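Local atomic coordinates of 2,3-dihydroxybenzoate-AMP ligase (PDB entry 5KEI), a protein that belongs to the ANL superfamily of AMP-binding enzymes, which combine a large AMP-binding domain with a smaller C-terminal domain. Residues Y232-S237 and P260-G265; E239-T244 and L323-V328. All coordinates share one frame; numbering follows the deposited sequence.

Both contacts use helix 227-240: interaction 1 takes its middle turns and interaction 2 its C-terminal end, and their centres lie about 11 Å apart. Along the chain the segments alternate, 232-237, 239-244, 260-265 and 323-328, so the two pairings interlock. The second segment of interaction 1 runs from the end of helix 258-262 into the turn before helix 265-271, whereas that of interaction 2 includes strand 325-328, an inner strand of the nine-stranded mixed sheet. They meet directly: Cys263 O and Gln327 NE2 are 2.9 Å apart, a probable hydrogen bond, and Pro264 packs against Leu243. One helix, one turn and an inner strand thus form a continuous patch within the AMP-binding domain.

Interaction 1. Residues Y232-S237 and P260-G265; sequences YNATAS and PLACPG
Ala234 and Ala262 make the tightest part of this contact, their CA atoms only 4.7 Å apart. Two methyl-sized side chains permit that approach: Ala234 CB lies 4.2 Å from Ala262 CB, and the carbonyl of Ala262 comes right down onto the helix backbone. Ala234 CA is 3.4 Å from Ala262 O, with an angle of 146° at the hydrogen, which fits a CA-H...O contact. One turn further on, Ser237 meets Pro264 almost as closely. Its CB, pointing at the opposite segment, stands 3.7 Å from Pro264 CA and about as far from the ring carbon CB. The peptide bond before Pro264 is cis, a sharp change of course at the point where the chain passes Ser237.

The segments therefore join the middle of helix 227-240, which follows the edge strand 222-226 of the seven-stranded sheet, to the end of helix 258-262 and the turn after it in the AMP-binding domain. The Ser237 hydroxyl hardly takes part in the joint: OG, beside its own backbone N (chi1 -61°), is 3.8 Å from Ala262 O and hydrogen-bonds instead with Tyr362 OH; its modelled distance to Asn233 O is too short to be relied on.

Packing is looser between the two close points, where Ala234 O and Pro264 CB are separated by 4.3 Å. On the flank formed by Asn233, the side chain leaves anti to the backbone N (chi1 179°), which brings its amide end beside the Ala262 carbonyl and the Cys263 sulfur; Leu360 touches both Asn233 and Cys263 there. The part of the helix turned from the contact is different again: Thr235 directs its CB away from the turn, is partly exposed, and returns its OG1 to Val231 O.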
ATOM      1  N   TYR A 232       5.905  -8.594  11.511  1.00 26.46           N
ATOM      2  CA  TYR A 232       5.718  -9.919  10.925  1.00 25.96           C
ATOM      3  C   TYR A 232       5.834  -9.948   9.386  1.00 30.15           C
ATOM      4  O   TYR A 232       6.446 -10.859   8.833  1.00 29.58           O
ATOM      5  CB  TYR A 232       4.365 -10.522  11.345  1.00 27.08           C
ATOM      6  CG  TYR A 232       4.037 -11.860  10.683  1.00 29.85           C
ATOM      7  CD1 TYR A 232       4.923 -12.942  10.754  1.00 31.88           C
ATOM      8  CD2 TYR A 232       2.874 -12.026   9.942  1.00 29.02           C
ATOM      9  CE1 TYR A 232       4.638 -14.169  10.126  1.00 27.31           C
ATOM     10  CE2 TYR A 232       2.586 -13.232   9.313  1.00 31.37           C
ATOM     11  CZ  TYR A 232       3.470 -14.303   9.401  1.00 32.97           C
ATOM     12  OH  TYR A 232       3.172 -15.502   8.777  1.00 26.16           O
ATOM     13  N   ASN A 233       5.318  -8.923   8.705  1.00 28.63           N
ATOM     14  CA  ASN A 233       5.222  -8.897   7.245  1.00 26.15           C
ATOM     15  C   ASN A 233       6.702  -8.907   6.702  1.00 24.59           C
ATOM     16  O   ASN A 233       7.106  -9.660   5.810  1.00 23.85           O
ATOM     17  CB  ASN A 233       4.492  -7.632   6.765  1.00 32.59           C
ATOM     18  CG  ASN A 233       4.402  -7.573   5.273  1.00 27.12           C
ATOM     19  OD1 ASN A 233       5.256  -7.027   4.644  1.00 36.98           O
ATOM     20  ND2 ASN A 233       3.289  -8.014   4.723  1.00 31.76           N
ATOM     21  N   ALA A 234       7.518  -8.033   7.275  1.00 23.36           N
ATOM     22  CA  ALA A 234       8.952  -7.931   6.950  1.00 27.94           C
ATOM     23  C   ALA A 234       9.761  -9.188   7.331  1.00 27.70           C
ATOM     24  O   ALA A 234      10.551  -9.696   6.531  1.00 24.33           O
ATOM     25  CB  ALA A 234       9.533  -6.694   7.629  1.00 24.82           C
ATOM     26  N   THR A 235       9.592  -9.641   8.565  1.00 28.46           N
ATOM     27  CA  THR A 235      10.363 -10.776   9.103  1.00 25.77           C
ATOM     28  C   THR A 235      10.093 -12.049   8.305  1.00 27.21           C
ATOM     29  O   THR A 235      11.019 -12.704   7.798  1.00 28.64           O
ATOM     30  CB  THR A 235      10.009 -11.028  10.563  1.00 24.40           C
ATOM     31  OG1 THR A 235      10.135  -9.795  11.290  1.00 26.90           O
ATOM     32  CG2 THR A 235      10.886 -12.136  11.157  1.00 22.37           C
ATOM     33  N   ALA A 236       8.815 -12.399   8.211  1.00 23.74           N
ATOM     34  CA  ALA A 236       8.398 -13.569   7.459  1.00 28.36           C
ATOM     35  C   ALA A 236       8.825 -13.479   5.989  1.00 24.37           C
ATOM     36  O   ALA A 236       9.211 -14.478   5.407  1.00 29.36           O
ATOM     37  CB  ALA A 236       6.893 -13.759   7.568  1.00 26.60           C
ATOM     38  N   SER A 237       8.769 -12.287   5.399  1.00 27.25           N
ATOM     39  CA  SER A 237       9.159 -12.117   3.988  1.00 27.77           C
ATOM     40  C   SER A 237      10.643 -12.291   3.803  1.00 26.67           C
ATOM     41  O   SER A 237      11.088 -12.848   2.793  1.00 30.76           O
ATOM     42  CB  SER A 237       8.769 -10.732   3.444  1.00 24.71           C
ATOM     43  OG  SER A 237       7.385 -10.549   3.499  1.00 26.71           O
ATOM     44  N   PRO A 260       8.922  -2.230  -1.740  1.00 29.68           N
ATOM     45  CA  PRO A 260      10.325  -2.145  -1.279  1.00 24.21           C
ATOM     46  C   PRO A 260      10.482  -1.717   0.181  1.00 31.21           C
ATOM     47  O   PRO A 260      11.617  -1.599   0.666  1.00 29.02           O
ATOM     48  CB  PRO A 260      10.934  -1.073  -2.182  1.00 25.01           C
ATOM     49  CG  PRO A 260       9.762  -0.154  -2.484  1.00 27.94           C
ATOM     50  CD  PRO A 260       8.539  -1.048  -2.555  1.00 23.80           C
ATOM     51  N   LEU A 261       9.378  -1.457   0.872  1.00 23.67           N
ATOM     52  CA  LEU A 261       9.472  -1.091   2.275  1.00 24.92           C
ATOM     53  C   LEU A 261       9.524  -2.331   3.195  1.00 27.04           C
ATOM     54  O   LEU A 261      10.276  -2.365   4.162  1.00 25.30           O
ATOM     55  CB  LEU A 261       8.297  -0.182   2.652  1.00 25.25           C
ATOM     56  CG  LEU A 261       8.308   0.375   4.067  1.00 25.75           C
ATOM     57  CD1 LEU A 261       9.610   1.127   4.324  1.00 21.69           C
ATOM     58  CD2 LEU A 261       7.082   1.277   4.257  1.00 27.31           C
ATOM     59  N   ALA A 262       8.732  -3.358   2.894  1.00 27.59           N
ATOM     60  CA  ALA A 262       8.635  -4.499   3.802  1.00 22.52           C
ATOM     61  C   ALA A 262       8.399  -5.860   3.162  1.00 23.39           C
ATOM     62  O   ALA A 262       8.076  -6.805   3.860  1.00 26.26           O
ATOM     63  CB  ALA A 262       7.527  -4.228   4.814  1.00 20.72           C
ATOM     64  N   CYS A 263       8.580  -5.989   1.852  1.00 29.39           N
ATOM     65  CA  CYS A 263       8.236  -7.250   1.193  1.00 22.76           C
ATOM     66  C   CYS A 263       9.347  -7.950   0.404  1.00 24.73           C
ATOM     67  O   CYS A 263       9.132  -8.277  -0.761  1.00 30.74           O
ATOM     68  CB  CYS A 263       7.053  -6.999   0.252  1.00 21.49           C
ATOM     69  SG  CYS A 263       5.593  -6.309   1.102  1.00 21.17           S
ATOM     70  N   PRO A 264      10.524  -8.216   1.017  1.00 27.44           N
ATOM     71  CA  PRO A 264      10.982  -7.904   2.379  1.00 26.12           C
ATOM     72  C   PRO A 264      11.496  -6.474   2.511  1.00 24.07           C
ATOM     73  O   PRO A 264      11.431  -5.927   3.602  1.00 29.37           O
ATOM     74  CB  PRO A 264      12.123  -8.910   2.612  1.00 23.43           C
ATOM     75  CG  PRO A 264      12.711  -9.116   1.259  1.00 24.41           C
ATOM     76  CD  PRO A 264      11.513  -9.044   0.293  1.00 24.67           C
ATOM     77  N   GLY A 265      12.011  -5.890   1.434  1.00 25.23           N
ATOM     78  CA  GLY A 265      12.379  -4.484   1.422  1.00 24.99           C
ATOM     79  C   GLY A 265      13.411  -4.078   2.462  1.00 25.07           C
ATOM     80  O   GLY A 265      14.144  -4.917   2.993  1.00 28.36           O
TER

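Interaction 2. Residues E239-T244 and L323-V328; sequences ELCRLT and LRLLQV
Arg324 holds the backbone carbonyl of Cys241 with both terminal nitrogens, NH2 at 3.0 Å and NH1 at 3.1 Å from Cys241 O, each a hydrogen bond. The grip is end-on, and the oxygen lies in the guanidinium plane. NH1 stands nearly in line with the carbonyl bond, at a C=O...N angle of 166°, while NH2 approaches more from one side and is tilted out of the carbonyl plane.

The arginine reaches this position by a bent route. CG sits between the backbone N and the carbonyl carbon (chi1 69°), the chain bends at chi2 (133°), and beyond that it runs straight to NE. Leu325 CB then lies 4.0 Å above one guanidinium face, offset toward its rim, while Leu243 crosses the arginine chain at about a right angle and brings CD2 to 3.6 Å from NH2.

The receiving end is a Schellman motif closing helix 227-240, with Arg242 in positive phi and a weak bond from Arg242 N back to Glu239 O. Deeper in, the CB of Cys241 is directed at strand 325-328: CB is 3.8 Å from Leu325 CD2, and SG rests 3.9 Å from Gln327 NE2. That nitrogen has its polar partners in Cys263 O and Gln350 OE1, leaving the sulfur as a packing neighbour.

Asp247 forms a salt bridge to Arg324 NE through OD1 and takes the Thr244 N-H through OD2, which helps fix the guanidinium's orientation. With its charge set against the carbonyl end of a helix, Arg324 probably gains from the helix dipole as well as from the carboxylate, and its two hydrogen bonds to a single oxygen tie the residue that follows the helix to the one just before the strand.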
ATOM      1  N   GLU A 239      12.556 -14.020   5.837  1.00 28.63           N
ATOM      2  CA  GLU A 239      12.806 -15.434   6.021  1.00 31.66           C
ATOM      3  C   GLU A 239      12.516 -16.234   4.744  1.00 33.86           C
ATOM      4  O   GLU A 239      13.268 -17.136   4.382  1.00 33.09           O
ATOM      5  CB  GLU A 239      11.972 -15.989   7.166  1.00 33.07           C
ATOM      6  CG  GLU A 239      12.351 -17.423   7.501  1.00 40.88           C
ATOM      7  CD  GLU A 239      11.240 -18.196   8.191  1.00 52.91           C
ATOM      8  OE1 GLU A 239      10.380 -17.573   8.862  1.00 58.41           O
ATOM      9  OE2 GLU A 239      11.231 -19.438   8.047  1.00 59.77           O
ATOM     10  N   LEU A 240      11.420 -15.906   4.071  1.00 31.64           N
ATOM     11  CA  LEU A 240      11.016 -16.641   2.883  1.00 27.84           C
ATOM     12  C   LEU A 240      12.029 -16.411   1.771  1.00 32.05           C
ATOM     13  O   LEU A 240      12.373 -17.333   1.020  1.00 30.21           O
ATOM     14  CB  LEU A 240       9.607 -16.227   2.445  1.00 31.00           C
ATOM     15  CG  LEU A 240       8.960 -16.872   1.208  1.00 30.41           C
ATOM     16  CD1 LEU A 240       7.448 -16.847   1.354  1.00 28.53           C
ATOM     17  CD2 LEU A 240       9.373 -16.162  -0.086  1.00 25.31           C
ATOM     18  N   CYS A 241      12.518 -15.181   1.679  1.00 29.46           N
ATOM     19  CA  CYS A 241      13.488 -14.834   0.648  1.00 32.09           C
ATOM     20  C   CYS A 241      14.886 -15.270   1.017  1.00 30.38           C
ATOM     21  O   CYS A 241      15.814 -15.086   0.232  1.00 29.87           O
ATOM     22  CB  CYS A 241      13.483 -13.331   0.376  1.00 33.72           C
ATOM     23  SG  CYS A 241      11.943 -12.720  -0.353  1.00 33.37           S
ATOM     24  N   ARG A 242      15.028 -15.809   2.227  1.00 32.26           N
ATOM     25  CA  ARG A 242      16.295 -16.348   2.712  1.00 36.73           C
ATOM     26  C   ARG A 242      17.383 -15.269   2.832  1.00 35.84           C
ATOM     27  O   ARG A 242      18.563 -15.536   2.596  1.00 37.89           O
ATOM     28  CB  ARG A 242      16.767 -17.492   1.793  1.00 37.40           C
ATOM     29  CG  ARG A 242      15.672 -18.514   1.445  1.00 39.90           C
ATOM     30  CD  ARG A 242      15.807 -19.811   2.245  1.00 49.74           C
ATOM     31  NE  ARG A 242      14.688 -20.734   2.012  1.00 64.00           N
ATOM     32  CZ  ARG A 242      14.493 -21.882   2.668  1.00 66.08           C
ATOM     33  NH1 ARG A 242      15.349 -22.284   3.604  1.00 59.86           N
ATOM     34  NH2 ARG A 242      13.438 -22.638   2.380  1.00 65.61           N
ATOM     35  N   LEU A 243      16.980 -14.053   3.197  1.00 36.88           N
ATOM     36  CA  LEU A 243      17.922 -12.944   3.382  1.00 35.18           C
ATOM     37  C   LEU A 243      18.883 -13.211   4.552  1.00 35.71           C
ATOM     38  O   LEU A 243      18.473 -13.693   5.607  1.00 29.24           O
ATOM     39  CB  LEU A 243      17.172 -11.627   3.634  1.00 34.27           C
ATOM     40  CG  LEU A 243      16.327 -10.971   2.530  1.00 34.76           C
ATOM     41  CD1 LEU A 243      15.870  -9.548   2.951  1.00 28.04           C
ATOM     42  CD2 LEU A 243      17.054 -10.936   1.189  1.00 28.20           C
ATOM     43  N   THR A 244      20.159 -12.901   4.356  1.00 37.37           N
ATOM     44  CA  THR A 244      21.136 -12.990   5.439  1.00 38.31           C
ATOM     45  C   THR A 244      21.861 -11.648   5.580  1.00 37.30           C
ATOM     46  O   THR A 244      21.690 -10.752   4.746  1.00 34.73           O
ATOM     47  CB  THR A 244      22.179 -14.131   5.203  1.00 41.03           C
ATOM     48  OG1 THR A 244      23.031 -13.799   4.104  1.00 41.47           O
ATOM     49  CG2 THR A 244      21.496 -15.484   4.936  1.00 35.17           C
ATOM     50  N   LEU A 323      23.920 -10.648  -8.209  1.00 45.83           N
ATOM     51  CA  LEU A 323      22.468 -10.707  -8.054  1.00 40.42           C
ATOM     52  C   LEU A 323      21.987 -12.172  -7.942  1.00 35.74           C
ATOM     53  O   LEU A 323      22.487 -13.060  -8.622  1.00 41.71           O
ATOM     54  CB  LEU A 323      21.794  -9.975  -9.227  1.00 32.21           C
ATOM     55  CG  LEU A 323      20.325  -9.559  -9.108  1.00 36.38           C
ATOM     56  CD1 LEU A 323      20.115  -8.461  -8.077  1.00 38.17           C
ATOM     57  CD2 LEU A 323      19.783  -9.115 -10.448  1.00 37.66           C
ATOM     58  N   ARG A 324      21.035 -12.418  -7.059  1.00 34.38           N
ATOM     59  CA  ARG A 324      20.562 -13.768  -6.801  1.00 36.05           C
ATOM     60  C   ARG A 324      19.054 -13.801  -6.635  1.00 34.77           C
ATOM     61  O   ARG A 324      18.431 -14.852  -6.766  1.00 34.38           O
ATOM     62  CB  ARG A 324      21.212 -14.332  -5.545  1.00 38.35           C
ATOM     63  CG  ARG A 324      20.761 -13.653  -4.273  1.00 32.96           C
ATOM     64  CD  ARG A 324      20.413 -14.685  -3.236  1.00 40.95           C
ATOM     65  NE  ARG A 324      19.961 -14.118  -1.965  1.00 36.41           N
ATOM     66  CZ  ARG A 324      18.823 -14.440  -1.360  1.00 34.76           C
ATOM     67  NH1 ARG A 324      17.998 -15.318  -1.919  1.00 31.22           N
ATOM     68  NH2 ARG A 324      18.514 -13.887  -0.191  1.00 37.47           N
ATOM     69  N   LEU A 325      18.478 -12.643  -6.326  1.00 33.51           N
ATOM     70  CA  LEU A 325      17.042 -12.519  -6.151  1.00 30.10           C
ATOM     71  C   LEU A 325      16.557 -11.259  -6.845  1.00 31.07           C
ATOM     72  O   LEU A 325      16.854 -10.145  -6.409  1.00 28.56           O
ATOM     73  CB  LEU A 325      16.656 -12.489  -4.662  1.00 29.64           C
ATOM     74  CG  LEU A 325      15.161 -12.263  -4.346  1.00 28.31           C
ATOM     75  CD1 LEU A 325      14.298 -13.427  -4.787  1.00 25.98           C
ATOM     76  CD2 LEU A 325      14.963 -12.008  -2.881  1.00 23.43           C
ATOM     77  N   LEU A 326      15.823 -11.451  -7.932  1.00 29.67           N
ATOM     78  CA  LEU A 326      15.091 -10.379  -8.589  1.00 24.03           C
ATOM     79  C   LEU A 326      13.598 -10.602  -8.407  1.00 24.46           C
ATOM     80  O   LEU A 326      13.012 -11.476  -9.039  1.00 26.71           O
ATOM     81  CB  LEU A 326      15.437 -10.307 -10.069  1.00 27.83           C
ATOM     82  CG  LEU A 326      14.673  -9.247 -10.863  1.00 31.33           C
ATOM     83  CD1 LEU A 326      14.938  -7.901 -10.258  1.00 29.46           C
ATOM     84  CD2 LEU A 326      15.119  -9.260 -12.295  1.00 27.33           C
ATOM     85  N   GLN A 327      12.997  -9.832  -7.507  1.00 23.95           N
ATOM     86  CA  GLN A 327      11.557  -9.867  -7.325  1.00 26.30           C
ATOM     87  C   GLN A 327      10.904  -9.016  -8.396  1.00 26.08           C
ATOM     88  O   GLN A 327      11.425  -7.957  -8.757  1.00 29.35           O
ATOM     89  CB  GLN A 327      11.129  -9.338  -5.949  1.00 24.06           C
ATOM     90  CG  GLN A 327      11.777  -9.954  -4.732  1.00 22.02           C
ATOM     91  CD  GLN A 327      11.310  -9.263  -3.440  1.00 26.80           C
ATOM     92  OE1 GLN A 327      11.630  -8.092  -3.191  1.00 25.72           O
ATOM     93  NE2 GLN A 327      10.512  -9.972  -2.645  1.00 20.69           N
ATOM     94  N   VAL A 328       9.762  -9.472  -8.900  1.00 29.04           N
ATOM     95  CA  VAL A 328       8.966  -8.677  -9.826  1.00 24.37           C
ATOM     96  C   VAL A 328       7.496  -8.703  -9.403  1.00 24.87           C
ATOM     97  O   VAL A 328       6.904  -9.761  -9.213  1.00 27.75           O
ATOM     98  CB  VAL A 328       9.134  -9.164 -11.260  1.00 29.82           C
ATOM     99  CG1 VAL A 328       8.255  -8.338 -12.221  1.00 29.02           C
ATOM    100  CG2 VAL A 328      10.607  -9.079 -11.660  1.00 26.56           C
TER